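Local coordinates for uncharacterized protein (Bacillus cereus, PDB 4QVU) that is of unknown function but has a HIT-like fold, binds a zinc ion, and may act as a hexose-1-phosphate uridylyltransferase, at residues Glu43-Trp48 with Glu79-Ser84; Ile171-Ile176 with Asp180-Tyr185; Asn184-Thr189 with Ile215-Val220. All blocks are in the same frame, centred on the assembly; numbering follows the deposited sequence.

Contact 1: Glu43-Trp48 with Glu79-Ser84; sequences EGSIIW and EEHMRS
Ile46 sends its CD1 methyl against the imidazole of His81, where CD1 lies 3.5 Å from NE2 and 3.6 Å from CE1 of that ring. The isoleucine and the imidazole reach toward each other across the gap, and the methyl meets the ring obliquely. Ser45 reaches the same imidazole differently: its OG sits in the ring plane at the edge, 3.3 Å from His81 CE1. With CG of His81 anti to the backbone N (chi1 -168°), the ring swings out from the helix to the strand side, although the bond from CA to CB does not point there. The elements joined are the first hairpin of the antiparallel sheet, whose type II' turn runs from Glu43 to Ile46, and the opening turns of helix 79-97, which packs on one face of that sheet. Glu43 O accepts from Ile46 N at 3.1 Å within the turn, and Gly44 takes the positive phi that such a turn needs. The ring is tethered from elsewhere, NE2 of His81 being hydrogen-bonded to Glu66 O, while Tyr77 also meets the imidazole. Further along, the CB of Ser84 faces the hairpin, with Glu43 OE1 4.4 Å from Ser84 O, a loose approach at the rim. Ser84 OG returns to its own helix and bonds Glu80 O at 3.1 Å, arriving from above the carbonyl plane. Leu85 and Phe88, farther along the helix, also touch Ile46.

Contact 2: Ile171-Ile176 with Asp180-Tyr185; sequences IIIEDI and DELANY. With ZN (zinc ion), chain B.
The zinc site of the C-terminal HIT-like domain lies beside the connection between strand 169-173 and helix 179-195, and this contact packs the strand's end against the helix that follows it. Strand 171-173 and helix 180-185 run nearly antiparallel, at 174°, their axes coming within 8.9 Å at the closest. Ile171 does most of the touching: its CG2 is 3.6 Å from CD1 of Leu182 and equally 3.6 Å from CB of Tyr185, so one methyl fills the groove between residues a helical turn apart. CD1 of Ile171 continues along the helix to the backbone of Tyr185. Two residues further along the strand, on the same face, Ile173 presents CD1 to CD2 of Leu182 at 4.1 Å, the two side chains crossing at about a right angle. Leu182 can serve both isoleucines because a fully trans N-CA-CB-CG torsion (chi1 180°) carries its fork of methyls toward the strand; each methyl takes one partner. The preceding helix residue faces the metal: OE2 of Glu181 binds the zinc ion at 2.0 Å, whereas OE1 stays 3.9 Å from it, a one-oxygen coordination, and His153 and Cys178 supply the other protein ligands. Around this core, Ile154 of strand 154-159 touches Ile171, Ile173 and Tyr185, Ile215 of strand 214-222 packs on Ile173 and Leu182, and helix 79-97 meets the helix at Asp180 and Ala183.

Contact 3: Asn184-Thr189 with Ile215-Val220; sequences NYIQQT and IICKVV
Ile186 bears with its outer end on the thiol of Cys217: CD1 of the isoleucine is 3.7 Å from SG, and its CG1 lies 3.8 Å from the same sulfur. A second pair, Thr189 with Val219, completes the contact; Ile186 and Val219 have the most surface buried, with Thr189 and Cys217 contributing clearly less. With CG1 beside the backbone N (chi1 -65°) and the chain extended beyond it, Ile186 reaches the strand even though its CB does not face it directly. The CB atoms of Cys217 and Val219 point at the helix, as expected for residues two apart on a strand. Thr189 brings its CG2 methyl to 4.1 Å from CB of Val219, the side chains meeting at a slant. The methyl faces the sheet while the hydroxyl turns back to its own helix, where Thr189 OG1 donates to Tyr185 O at 2.7 Å. The carbonyl oxygen is gripped twice, by Thr189 N and Thr189 OG1, one from each side of the carbonyl plane, which settles a buried hydroxyl without a partner from the strand. Phe208 of strand 203-211 touches both Ile186 and Cys217, and Leu206 adds to the isoleucine's surroundings. This is an alpha+beta arrangement, in which helix 179-195 packs on the antiparallel sheet of the HIT-like fold.

How the contacts relate
From the N terminus, contact 1 comes first and closes the loop from the edge hairpin at 43-48 through strand 59-65 to the start of helix 79-97. Contact 2 opens only after that loop has ended and closes a short one, from strand 169-173 straight into helix 179-195. Contact 3 starts on the stretch where contact 2 ends, sharing Asn184 and Tyr185, and runs on to strand 214-222; the strands of the two are neighbours in the sheet, joined by Ile171 O to Cys217 N. Helix 79-97 of the N-terminal half and helix 179-195 of the C-terminal half meet where Met82, a selenomethionine, packs on Ala183 and Ile186, tying both halves over one continuous sheet.

Contact 1: Glu43-Trp48 with Glu79-Ser84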
ATOM      1  N   GLU A  43     -23.831 -34.762  -7.638  1.00 86.97           N
ATOM      2  CA  GLU A  43     -25.051 -34.631  -6.848  1.00 87.84           C
ATOM      3  C   GLU A  43     -26.064 -33.890  -7.706  1.00 92.33           C
ATOM      4  O   GLU A  43     -26.036 -32.657  -7.783  1.00 90.32           O
ATOM      5  CB  GLU A  43     -24.795 -33.958  -5.495  1.00 87.96           C
ATOM      6  CG  GLU A  43     -25.923 -34.179  -4.508  1.00 99.42           C
ATOM      7  CD  GLU A  43     -25.515 -33.910  -3.078  1.00125.94           C
ATOM      8  OE1 GLU A  43     -25.328 -32.725  -2.715  1.00125.76           O
ATOM      9  OE2 GLU A  43     -25.346 -34.898  -2.328  1.00123.91           O
ATOM     10  N   GLY A  44     -26.887 -34.665  -8.415  1.00 90.93           N
ATOM     11  CA  GLY A  44     -27.864 -34.141  -9.359  1.00 92.17           C
ATOM     12  C   GLY A  44     -27.152 -33.597 -10.582  1.00 96.36           C
ATOM     13  O   GLY A  44     -26.515 -34.359 -11.312  1.00 96.79           O
ATOM     14  N   SER A  45     -27.198 -32.266 -10.771  1.00 91.66           N
ATOM     15  CA  SER A  45     -26.544 -31.589 -11.889  1.00 90.57           C
ATOM     16  C   SER A  45     -25.126 -31.103 -11.486  1.00 91.74           C
ATOM     17  O   SER A  45     -24.354 -30.698 -12.369  1.00 90.07           O
ATOM     18  CB  SER A  45     -27.398 -30.426 -12.388  1.00 94.92           C
ATOM     19  OG  SER A  45     -27.720 -29.506 -11.359  1.00104.40           O
ATOM     20  N   ILE A  46     -24.781 -31.160 -10.163  1.00 86.71           N
ATOM     21  CA  ILE A  46     -23.445 -30.801  -9.645  1.00 83.69           C
ATOM     22  C   ILE A  46     -22.491 -31.949  -9.987  1.00 88.43           C
ATOM     23  O   ILE A  46     -22.734 -33.069  -9.540  1.00 89.19           O
ATOM     24  CB  ILE A  46     -23.402 -30.478  -8.120  1.00 85.41           C
ATOM     25  CG1 ILE A  46     -24.645 -29.749  -7.524  1.00 86.35           C
ATOM     26  CG2 ILE A  46     -22.085 -29.878  -7.710  1.00 84.19           C
ATOM     27  CD1 ILE A  46     -24.903 -28.360  -7.861  1.00 91.87           C
ATOM     28  N   ILE A  47     -21.445 -31.697 -10.801  1.00 84.69           N
ATOM     29  CA  ILE A  47     -20.490 -32.727 -11.241  1.00 85.03           C
ATOM     30  C   ILE A  47     -19.055 -32.274 -10.938  1.00 85.75           C
ATOM     31  O   ILE A  47     -18.662 -31.181 -11.337  1.00 84.63           O
ATOM     32  CB  ILE A  47     -20.667 -33.043 -12.760  1.00 90.36           C
ATOM     33  CG1 ILE A  47     -22.107 -33.510 -13.090  1.00 93.55           C
ATOM     34  CG2 ILE A  47     -19.635 -34.079 -13.246  1.00 92.38           C
ATOM     35  CD1 ILE A  47     -22.530 -33.311 -14.581  1.00106.88           C
ATOM     36  N   TRP A  48     -18.276 -33.131 -10.263  1.00 81.00           N
ATOM     37  CA  TRP A  48     -16.879 -32.883  -9.930  1.00 78.87           C
ATOM     38  C   TRP A  48     -16.002 -33.736 -10.842  1.00 86.56           C
ATOM     39  O   TRP A  48     -16.023 -34.965 -10.756  1.00 87.37           O
ATOM     40  CB  TRP A  48     -16.618 -33.163  -8.442  1.00 76.33           C
ATOM     41  CG  TRP A  48     -15.267 -32.728  -7.942  1.00 75.34           C
ATOM     42  CD1 TRP A  48     -14.537 -31.651  -8.368  1.00 76.60           C
ATOM     43  CD2 TRP A  48     -14.577 -33.251  -6.797  1.00 74.76           C
ATOM     44  NE1 TRP A  48     -13.399 -31.522  -7.608  1.00 74.96           N
ATOM     45  CE2 TRP A  48     -13.395 -32.495  -6.640  1.00 77.25           C
ATOM     46  CE3 TRP A  48     -14.837 -34.301  -5.898  1.00 76.97           C
ATOM     47  CZ2 TRP A  48     -12.468 -32.760  -5.624  1.00 76.36           C
ATOM     48  CZ3 TRP A  48     -13.905 -34.585  -4.916  1.00 78.36           C
ATOM     49  CH2 TRP A  48     -12.746 -33.809  -4.773  1.00 77.80           C
ATOM     50  N   GLU A  79     -32.750 -21.232  -3.740  1.00 96.76           N
ATOM     51  CA  GLU A  79     -32.134 -21.277  -2.408  1.00 95.70           C
ATOM     52  C   GLU A  79     -31.592 -22.688  -2.097  1.00 98.91           C
ATOM     53  O   GLU A  79     -30.518 -22.803  -1.511  1.00 96.74           O
ATOM     54  CB  GLU A  79     -33.132 -20.842  -1.322  1.00 99.48           C
ATOM     55  N   GLU A  80     -32.307 -23.744  -2.539  1.00 97.01           N
ATOM     56  CA  GLU A  80     -31.924 -25.144  -2.339  1.00 96.13           C
ATOM     57  C   GLU A  80     -30.684 -25.509  -3.167  1.00 95.78           C
ATOM     58  O   GLU A  80     -29.755 -26.101  -2.617  1.00 93.44           O
ATOM     59  CB  GLU A  80     -33.087 -26.084  -2.690  1.00100.26           C
ATOM     60  N   HIS A  81     -30.663 -25.148  -4.474  1.00 91.59           N
ATOM     61  CA  HIS A  81     -29.542 -25.449  -5.374  1.00 89.48           C
ATOM     62  C   HIS A  81     -28.281 -24.694  -4.937  1.00 90.09           C
ATOM     63  O   HIS A  81     -27.199 -25.286  -4.930  1.00 89.41           O
ATOM     64  CB  HIS A  81     -29.882 -25.124  -6.833  1.00 91.10           C
ATOM     65  CG  HIS A  81     -28.885 -25.681  -7.804  1.00 93.60           C
ATOM     66  ND1 HIS A  81     -29.034 -26.947  -8.344  1.00 96.71           N
ATOM     67  CD2 HIS A  81     -27.747 -25.130  -8.289  1.00 93.47           C
ATOM     68  CE1 HIS A  81     -27.994 -27.121  -9.144  1.00 94.97           C
ATOM     69  NE2 HIS A  81     -27.191 -26.053  -9.143  1.00 93.37           N
HETATM   70  N   MSE A  82     -28.428 -23.411  -4.534  1.00 83.31           N
HETATM   71  CA  MSE A  82     -27.329 -22.595  -4.021  1.00 79.60           C
HETATM   72  C   MSE A  82     -26.774 -23.239  -2.709  1.00 84.47           C
HETATM   73  O   MSE A  82     -25.556 -23.314  -2.545  1.00 83.02           O
HETATM   74  CB  MSE A  82     -27.791 -21.133  -3.810  1.00 81.07           C
HETATM   75  CG  MSE A  82     -26.661 -20.169  -3.455  1.00 84.46           C
HETATM   76 SE   MSE A  82     -25.256 -20.109  -4.804  0.75 88.71          SE
HETATM   77  CE  MSE A  82     -23.833 -19.353  -3.735  1.00 82.47           C
ATOM     78  N   ARG A  83     -27.663 -23.749  -1.827  1.00 83.72           N
ATOM     79  CA  ARG A  83     -27.308 -24.431  -0.574  1.00 84.31           C
ATOM     80  C   ARG A  83     -26.567 -25.746  -0.856  1.00 88.89           C
ATOM     81  O   ARG A  83     -25.534 -26.005  -0.231  1.00 87.91           O
ATOM     82  CB  ARG A  83     -28.559 -24.710   0.289  1.00 86.63           C
ATOM     83  N   SER A  84     -27.099 -26.570  -1.794  1.00 86.19           N
ATOM     84  CA  SER A  84     -26.518 -27.858  -2.196  1.00 85.46           C
ATOM     85  C   SER A  84     -25.164 -27.666  -2.894  1.00 86.64           C
ATOM     86  O   SER A  84     -24.250 -28.446  -2.644  1.00 86.11           O
ATOM     87  CB  SER A  84     -27.469 -28.621  -3.114  1.00 89.82           C
ATOM     88  OG  SER A  84     -28.675 -28.956  -2.449  1.00100.39           O
TER

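Contact 2: Ile171-Ile176 with Asp180-Tyr185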
ATOM      1  N   ILE A 171     -16.892 -12.803   3.625  1.00 63.72           N
ATOM      2  CA  ILE A 171     -17.998 -13.477   4.292  1.00 64.89           C
ATOM      3  C   ILE A 171     -17.370 -14.542   5.183  1.00 71.18           C
ATOM      4  O   ILE A 171     -16.739 -15.471   4.671  1.00 70.45           O
ATOM      5  CB  ILE A 171     -19.026 -14.039   3.282  1.00 67.77           C
ATOM      6  CG1 ILE A 171     -19.363 -13.020   2.175  1.00 67.25           C
ATOM      7  CG2 ILE A 171     -20.262 -14.501   4.017  1.00 70.09           C
ATOM      8  CD1 ILE A 171     -20.190 -13.552   1.061  1.00 74.57           C
ATOM      9  N   ILE A 172     -17.474 -14.372   6.514  1.00 69.33           N
ATOM     10  CA  ILE A 172     -16.843 -15.274   7.491  1.00 69.15           C
ATOM     11  C   ILE A 172     -17.899 -15.982   8.352  1.00 74.83           C
ATOM     12  O   ILE A 172     -18.812 -15.333   8.860  1.00 74.35           O
ATOM     13  CB  ILE A 172     -15.826 -14.492   8.415  1.00 71.21           C
ATOM     14  CG1 ILE A 172     -14.873 -13.544   7.634  1.00 69.32           C
ATOM     15  CG2 ILE A 172     -15.040 -15.418   9.347  1.00 70.76           C
ATOM     16  CD1 ILE A 172     -15.285 -12.105   7.590  1.00 71.23           C
ATOM     17  N   ILE A 173     -17.738 -17.308   8.533  1.00 74.40           N
ATOM     18  CA  ILE A 173     -18.521 -18.162   9.448  1.00 77.34           C
ATOM     19  C   ILE A 173     -17.511 -18.812  10.401  1.00 84.44           C
ATOM     20  O   ILE A 173     -16.372 -19.061  10.008  1.00 81.67           O
ATOM     21  CB  ILE A 173     -19.483 -19.204   8.794  1.00 80.86           C
ATOM     22  CG1 ILE A 173     -18.744 -20.201   7.859  1.00 79.57           C
ATOM     23  CG2 ILE A 173     -20.653 -18.501   8.099  1.00 81.36           C
ATOM     24  CD1 ILE A 173     -19.550 -21.412   7.408  1.00 83.48           C
ATOM     25  N   GLU A 174     -17.911 -19.043  11.654  1.00 87.52           N
ATOM     26  CA  GLU A 174     -17.023 -19.608  12.672  1.00 89.95           C
ATOM     27  C   GLU A 174     -17.323 -21.099  12.892  1.00 96.46           C
ATOM     28  O   GLU A 174     -16.464 -21.819  13.407  1.00 97.45           O
ATOM     29  CB  GLU A 174     -17.169 -18.817  13.981  1.00 93.61           C
ATOM     30  CG  GLU A 174     -15.915 -18.810  14.838  1.00109.47           C
ATOM     31  CD  GLU A 174     -15.905 -17.713  15.886  1.00139.09           C
ATOM     32  OE1 GLU A 174     -15.698 -16.536  15.509  1.00128.95           O
ATOM     33  OE2 GLU A 174     -16.084 -18.032  17.084  1.00139.98           O
ATOM     34  N   ASP A 175     -18.523 -21.559  12.480  1.00 94.05           N
ATOM     35  CA  ASP A 175     -18.964 -22.956  12.581  1.00 95.68           C
ATOM     36  C   ASP A 175     -19.459 -23.452  11.212  1.00 98.55           C
ATOM     37  O   ASP A 175     -20.100 -22.699  10.477  1.00 96.45           O
ATOM     38  CB  ASP A 175     -20.066 -23.097  13.644  1.00100.69           C
ATOM     39  CG  ASP A 175     -20.518 -24.518  13.902  1.00116.73           C
ATOM     40  OD1 ASP A 175     -19.787 -25.257  14.600  1.00119.96           O
ATOM     41  OD2 ASP A 175     -21.626 -24.877  13.456  1.00123.70           O
ATOM     42  N   ILE A 176     -19.178 -24.732  10.892  1.00 96.25           N
ATOM     43  CA  ILE A 176     -19.548 -25.406   9.636  1.00 95.07           C
ATOM     44  C   ILE A 176     -21.094 -25.477   9.482  1.00 97.21           C
ATOM     45  O   ILE A 176     -21.575 -25.490   8.353  1.00 95.24           O
ATOM     46  CB  ILE A 176     -18.924 -26.834   9.536  1.00 99.60           C
ATOM     47  CG1 ILE A 176     -17.528 -26.906  10.220  1.00100.78           C
ATOM     48  CG2 ILE A 176     -18.858 -27.298   8.065  1.00 98.71           C
ATOM     49  CD1 ILE A 176     -17.046 -28.330  10.626  1.00112.93           C
ATOM     50  N   ASP A 180     -25.264 -22.816   5.192  1.00 84.76           N
ATOM     51  CA  ASP A 180     -26.423 -22.350   4.423  1.00 85.44           C
ATOM     52  C   ASP A 180     -26.551 -20.818   4.503  1.00 88.24           C
ATOM     53  O   ASP A 180     -27.072 -20.196   3.576  1.00 87.21           O
ATOM     54  CB  ASP A 180     -27.707 -23.026   4.905  1.00 90.79           C
ATOM     55  CG  ASP A 180     -27.791 -24.518   4.614  1.00106.09           C
ATOM     56  OD1 ASP A 180     -27.065 -24.992   3.706  1.00105.46           O
ATOM     57  OD2 ASP A 180     -28.641 -25.196   5.237  1.00115.01           O
ATOM     58  N   GLU A 181     -26.049 -20.215   5.595  1.00 84.66           N
ATOM     59  CA  GLU A 181     -26.048 -18.766   5.774  1.00 83.91           C
ATOM     60  C   GLU A 181     -24.993 -18.157   4.873  1.00 84.91           C
ATOM     61  O   GLU A 181     -25.246 -17.116   4.277  1.00 84.35           O
ATOM     62  CB  GLU A 181     -25.818 -18.377   7.240  1.00 86.33           C
ATOM     63  CG  GLU A 181     -26.936 -18.821   8.164  1.00100.84           C
ATOM     64  CD  GLU A 181     -26.717 -18.477   9.621  1.00128.14           C
ATOM     65  OE1 GLU A 181     -26.907 -17.296   9.992  1.00131.27           O
ATOM     66  OE2 GLU A 181     -26.390 -19.402  10.400  1.00122.98           O
ATOM     67  N   LEU A 182     -23.824 -18.838   4.738  1.00 79.83           N
ATOM     68  CA  LEU A 182     -22.699 -18.457   3.873  1.00 76.59           C
ATOM     69  C   LEU A 182     -23.170 -18.423   2.418  1.00 80.76           C
ATOM     70  O   LEU A 182     -23.023 -17.394   1.761  1.00 80.29           O
ATOM     71  CB  LEU A 182     -21.522 -19.446   4.069  1.00 75.13           C
ATOM     72  CG  LEU A 182     -20.229 -19.240   3.257  1.00 76.17           C
ATOM     73  CD1 LEU A 182     -19.494 -17.999   3.692  1.00 74.32           C
ATOM     74  CD2 LEU A 182     -19.292 -20.427   3.437  1.00 76.90           C
ATOM     75  N   ALA A 183     -23.825 -19.519   1.964  1.00 77.79           N
ATOM     76  CA  ALA A 183     -24.390 -19.709   0.623  1.00 77.64           C
ATOM     77  C   ALA A 183     -25.360 -18.578   0.250  1.00 81.96           C
ATOM     78  O   ALA A 183     -25.326 -18.097  -0.885  1.00 81.44           O
ATOM     79  CB  ALA A 183     -25.108 -21.053   0.557  1.00 80.09           C
ATOM     80  N   ASN A 184     -26.197 -18.134   1.214  1.00 79.55           N
ATOM     81  CA  ASN A 184     -27.150 -17.044   1.003  1.00 80.70           C
ATOM     82  C   ASN A 184     -26.424 -15.702   0.858  1.00 82.10           C
ATOM     83  O   ASN A 184     -26.785 -14.920  -0.019  1.00 81.63           O
ATOM     84  CB  ASN A 184     -28.176 -16.967   2.138  1.00 85.49           C
ATOM     85  CG  ASN A 184     -29.246 -15.917   1.906  1.00112.20           C
ATOM     86  OD1 ASN A 184     -29.969 -15.932   0.897  1.00106.06           O
ATOM     87  ND2 ASN A 184     -29.366 -14.976   2.837  1.00103.91           N
ATOM     88  N   TYR A 185     -25.404 -15.446   1.709  1.00 76.90           N
ATOM     89  CA  TYR A 185     -24.599 -14.220   1.700  1.00 74.60           C
ATOM     90  C   TYR A 185     -23.774 -14.127   0.417  1.00 75.75           C
ATOM     91  O   TYR A 185     -23.654 -13.031  -0.133  1.00 74.52           O
ATOM     92  CB  TYR A 185     -23.694 -14.148   2.938  1.00 74.94           C
ATOM     93  CG  TYR A 185     -24.355 -13.508   4.142  1.00 78.69           C
ATOM     94  CD1 TYR A 185     -25.489 -14.068   4.723  1.00 82.60           C
ATOM     95  CD2 TYR A 185     -23.813 -12.371   4.735  1.00 79.20           C
ATOM     96  CE1 TYR A 185     -26.100 -13.485   5.830  1.00 84.81           C
ATOM     97  CE2 TYR A 185     -24.410 -11.782   5.852  1.00 81.97           C
ATOM     98  CZ  TYR A 185     -25.558 -12.339   6.389  1.00 91.94           C
ATOM     99  OH  TYR A 185     -26.153 -11.776   7.493  1.00 96.76           O
TER
HETATM  100 ZN    ZN B 300     -25.402 -20.387  11.857  1.00117.86          ZN

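Contact 3: Asn184-Thr189 with Ile215-Val220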
ATOM      1  N   ASN A 184     -26.197 -18.134   1.214  1.00 79.55           N
ATOM      2  CA  ASN A 184     -27.150 -17.044   1.003  1.00 80.70           C
ATOM      3  C   ASN A 184     -26.424 -15.702   0.858  1.00 82.10           C
ATOM      4  O   ASN A 184     -26.785 -14.920  -0.019  1.00 81.63           O
ATOM      5  CB  ASN A 184     -28.176 -16.967   2.138  1.00 85.49           C
ATOM      6  CG  ASN A 184     -29.246 -15.917   1.906  1.00112.20           C
ATOM      7  OD1 ASN A 184     -29.969 -15.932   0.897  1.00106.06           O
ATOM      8  ND2 ASN A 184     -29.366 -14.976   2.837  1.00103.91           N
ATOM      9  N   TYR A 185     -25.404 -15.446   1.709  1.00 76.90           N
ATOM     10  CA  TYR A 185     -24.599 -14.220   1.700  1.00 74.60           C
ATOM     11  C   TYR A 185     -23.774 -14.127   0.417  1.00 75.75           C
ATOM     12  O   TYR A 185     -23.654 -13.031  -0.133  1.00 74.52           O
ATOM     13  CB  TYR A 185     -23.694 -14.148   2.938  1.00 74.94           C
ATOM     14  CG  TYR A 185     -24.355 -13.508   4.142  1.00 78.69           C
ATOM     15  CD1 TYR A 185     -25.489 -14.068   4.723  1.00 82.60           C
ATOM     16  CD2 TYR A 185     -23.813 -12.371   4.735  1.00 79.20           C
ATOM     17  CE1 TYR A 185     -26.100 -13.485   5.830  1.00 84.81           C
ATOM     18  CE2 TYR A 185     -24.410 -11.782   5.852  1.00 81.97           C
ATOM     19  CZ  TYR A 185     -25.558 -12.339   6.389  1.00 91.94           C
ATOM     20  OH  TYR A 185     -26.153 -11.776   7.493  1.00 96.76           O
ATOM     21  N   ILE A 186     -23.241 -15.267  -0.084  1.00 71.00           N
ATOM     22  CA  ILE A 186     -22.489 -15.282  -1.347  1.00 68.32           C
ATOM     23  C   ILE A 186     -23.446 -14.876  -2.470  1.00 72.51           C
ATOM     24  O   ILE A 186     -23.156 -13.929  -3.192  1.00 71.71           O
ATOM     25  CB  ILE A 186     -21.803 -16.646  -1.633  1.00 70.36           C
ATOM     26  CG1 ILE A 186     -20.713 -16.963  -0.591  1.00 68.82           C
ATOM     27  CG2 ILE A 186     -21.220 -16.670  -3.057  1.00 70.55           C
ATOM     28  CD1 ILE A 186     -20.222 -18.407  -0.621  1.00 69.61           C
ATOM     29  N   GLN A 187     -24.617 -15.540  -2.558  1.00 70.64           N
ATOM     30  CA  GLN A 187     -25.613 -15.282  -3.593  1.00 70.79           C
ATOM     31  C   GLN A 187     -26.037 -13.811  -3.613  1.00 74.28           C
ATOM     32  O   GLN A 187     -26.044 -13.230  -4.693  1.00 74.73           O
ATOM     33  CB  GLN A 187     -26.837 -16.178  -3.431  1.00 73.85           C
ATOM     34  CG  GLN A 187     -27.754 -16.110  -4.648  1.00 81.71           C
ATOM     35  CD  GLN A 187     -28.930 -17.036  -4.571  1.00 91.31           C
ATOM     36  OE1 GLN A 187     -29.643 -17.105  -3.563  1.00 86.27           O
ATOM     37  NE2 GLN A 187     -29.203 -17.702  -5.679  1.00 79.93           N
ATOM     38  N   GLN A 188     -26.336 -13.200  -2.451  1.00 70.81           N
ATOM     39  CA  GLN A 188     -26.760 -11.793  -2.391  1.00 71.32           C
ATOM     40  C   GLN A 188     -25.626 -10.851  -2.785  1.00 74.11           C
ATOM     41  O   GLN A 188     -25.869  -9.928  -3.565  1.00 75.17           O
ATOM     42  CB  GLN A 188     -27.299 -11.409  -1.000  1.00 73.65           C
ATOM     43  CG  GLN A 188     -28.609 -12.110  -0.613  1.00 83.96           C
ATOM     44  CD  GLN A 188     -29.685 -11.973  -1.673  1.00100.74           C
ATOM     45  OE1 GLN A 188     -29.915 -12.889  -2.474  1.00 92.95           O
ATOM     46  NE2 GLN A 188     -30.326 -10.808  -1.736  1.00 95.52           N
ATOM     47  N   THR A 189     -24.393 -11.102  -2.301  1.00 68.27           N
ATOM     48  CA  THR A 189     -23.246 -10.265  -2.633  1.00 66.44           C
ATOM     49  C   THR A 189     -22.989 -10.357  -4.140  1.00 70.32           C
ATOM     50  O   THR A 189     -22.765  -9.322  -4.754  1.00 71.29           O
ATOM     51  CB  THR A 189     -22.000 -10.634  -1.801  1.00 72.63           C
ATOM     52  OG1 THR A 189     -22.334 -10.663  -0.403  1.00 67.63           O
ATOM     53  CG2 THR A 189     -20.839  -9.665  -2.030  1.00 68.78           C
ATOM     54  N   ILE A 215     -14.318 -20.447   8.068  1.00 68.86           N
ATOM     55  CA  ILE A 215     -14.495 -20.608   6.628  1.00 67.03           C
ATOM     56  C   ILE A 215     -14.837 -19.234   6.097  1.00 69.37           C
ATOM     57  O   ILE A 215     -15.824 -18.627   6.524  1.00 70.44           O
ATOM     58  CB  ILE A 215     -15.511 -21.703   6.205  1.00 70.99           C
ATOM     59  CG1 ILE A 215     -15.000 -23.100   6.650  1.00 72.73           C
ATOM     60  CG2 ILE A 215     -15.752 -21.648   4.669  1.00 68.72           C
ATOM     61  CD1 ILE A 215     -15.968 -24.266   6.465  1.00 83.92           C
ATOM     62  N   ILE A 216     -13.969 -18.726   5.215  1.00 63.45           N
ATOM     63  CA  ILE A 216     -14.070 -17.400   4.617  1.00 60.78           C
ATOM     64  C   ILE A 216     -14.257 -17.503   3.122  1.00 64.47           C
ATOM     65  O   ILE A 216     -13.534 -18.244   2.447  1.00 63.82           O
ATOM     66  CB  ILE A 216     -12.813 -16.538   4.934  1.00 61.76           C
ATOM     67  CG1 ILE A 216     -12.516 -16.494   6.457  1.00 62.86           C
ATOM     68  CG2 ILE A 216     -12.942 -15.125   4.319  1.00 60.35           C
ATOM     69  CD1 ILE A 216     -11.148 -15.928   6.863  1.00 65.37           C
ATOM     70  N   CYS A 217     -15.197 -16.709   2.599  1.00 60.91           N
ATOM     71  CA  CYS A 217     -15.370 -16.559   1.175  1.00 59.53           C
ATOM     72  C   CYS A 217     -15.140 -15.110   0.812  1.00 62.98           C
ATOM     73  O   CYS A 217     -15.899 -14.232   1.235  1.00 63.51           O
ATOM     74  CB  CYS A 217     -16.718 -17.052   0.671  1.00 60.42           C
ATOM     75  SG  CYS A 217     -16.924 -16.830  -1.116  1.00 63.58           S
ATOM     76  N   LYS A 218     -14.089 -14.857   0.029  1.00 58.23           N
ATOM     77  CA  LYS A 218     -13.809 -13.521  -0.457  1.00 56.40           C
ATOM     78  C   LYS A 218     -14.421 -13.395  -1.854  1.00 60.07           C
ATOM     79  O   LYS A 218     -14.086 -14.171  -2.748  1.00 57.83           O
ATOM     80  CB  LYS A 218     -12.310 -13.219  -0.438  1.00 57.01           C
ATOM     81  CG  LYS A 218     -11.961 -11.789  -0.818  1.00 62.27           C
ATOM     82  CD  LYS A 218     -10.464 -11.542  -0.853  1.00 60.82           C
ATOM     83  CE  LYS A 218      -9.836 -11.378   0.509  1.00 64.08           C
ATOM     84  NZ  LYS A 218     -10.150 -10.056   1.110  1.00 63.31           N
ATOM     85  N   VAL A 219     -15.392 -12.470  -1.992  1.00 58.94           N
ATOM     86  CA  VAL A 219     -16.100 -12.137  -3.237  1.00 59.21           C
ATOM     87  C   VAL A 219     -15.406 -10.906  -3.796  1.00 62.93           C
ATOM     88  O   VAL A 219     -15.365  -9.877  -3.115  1.00 62.25           O
ATOM     89  CB  VAL A 219     -17.637 -11.931  -3.048  1.00 63.65           C
ATOM     90  CG1 VAL A 219     -18.347 -11.927  -4.393  1.00 64.02           C
ATOM     91  CG2 VAL A 219     -18.251 -12.989  -2.128  1.00 63.86           C
ATOM     92  N   VAL A 220     -14.809 -11.021  -4.995  1.00 59.06           N
ATOM     93  CA  VAL A 220     -14.022  -9.942  -5.592  1.00 58.06           C
ATOM     94  C   VAL A 220     -14.593  -9.522  -6.963  1.00 63.43           C
ATOM     95  O   VAL A 220     -14.455 -10.286  -7.923  1.00 63.31           O
ATOM     96  CB  VAL A 220     -12.517 -10.365  -5.737  1.00 60.99           C
ATOM     97  CG1 VAL A 220     -11.646  -9.205  -6.220  1.00 59.69           C
ATOM     98  CG2 VAL A 220     -11.956 -10.946  -4.437  1.00 60.36           C
TER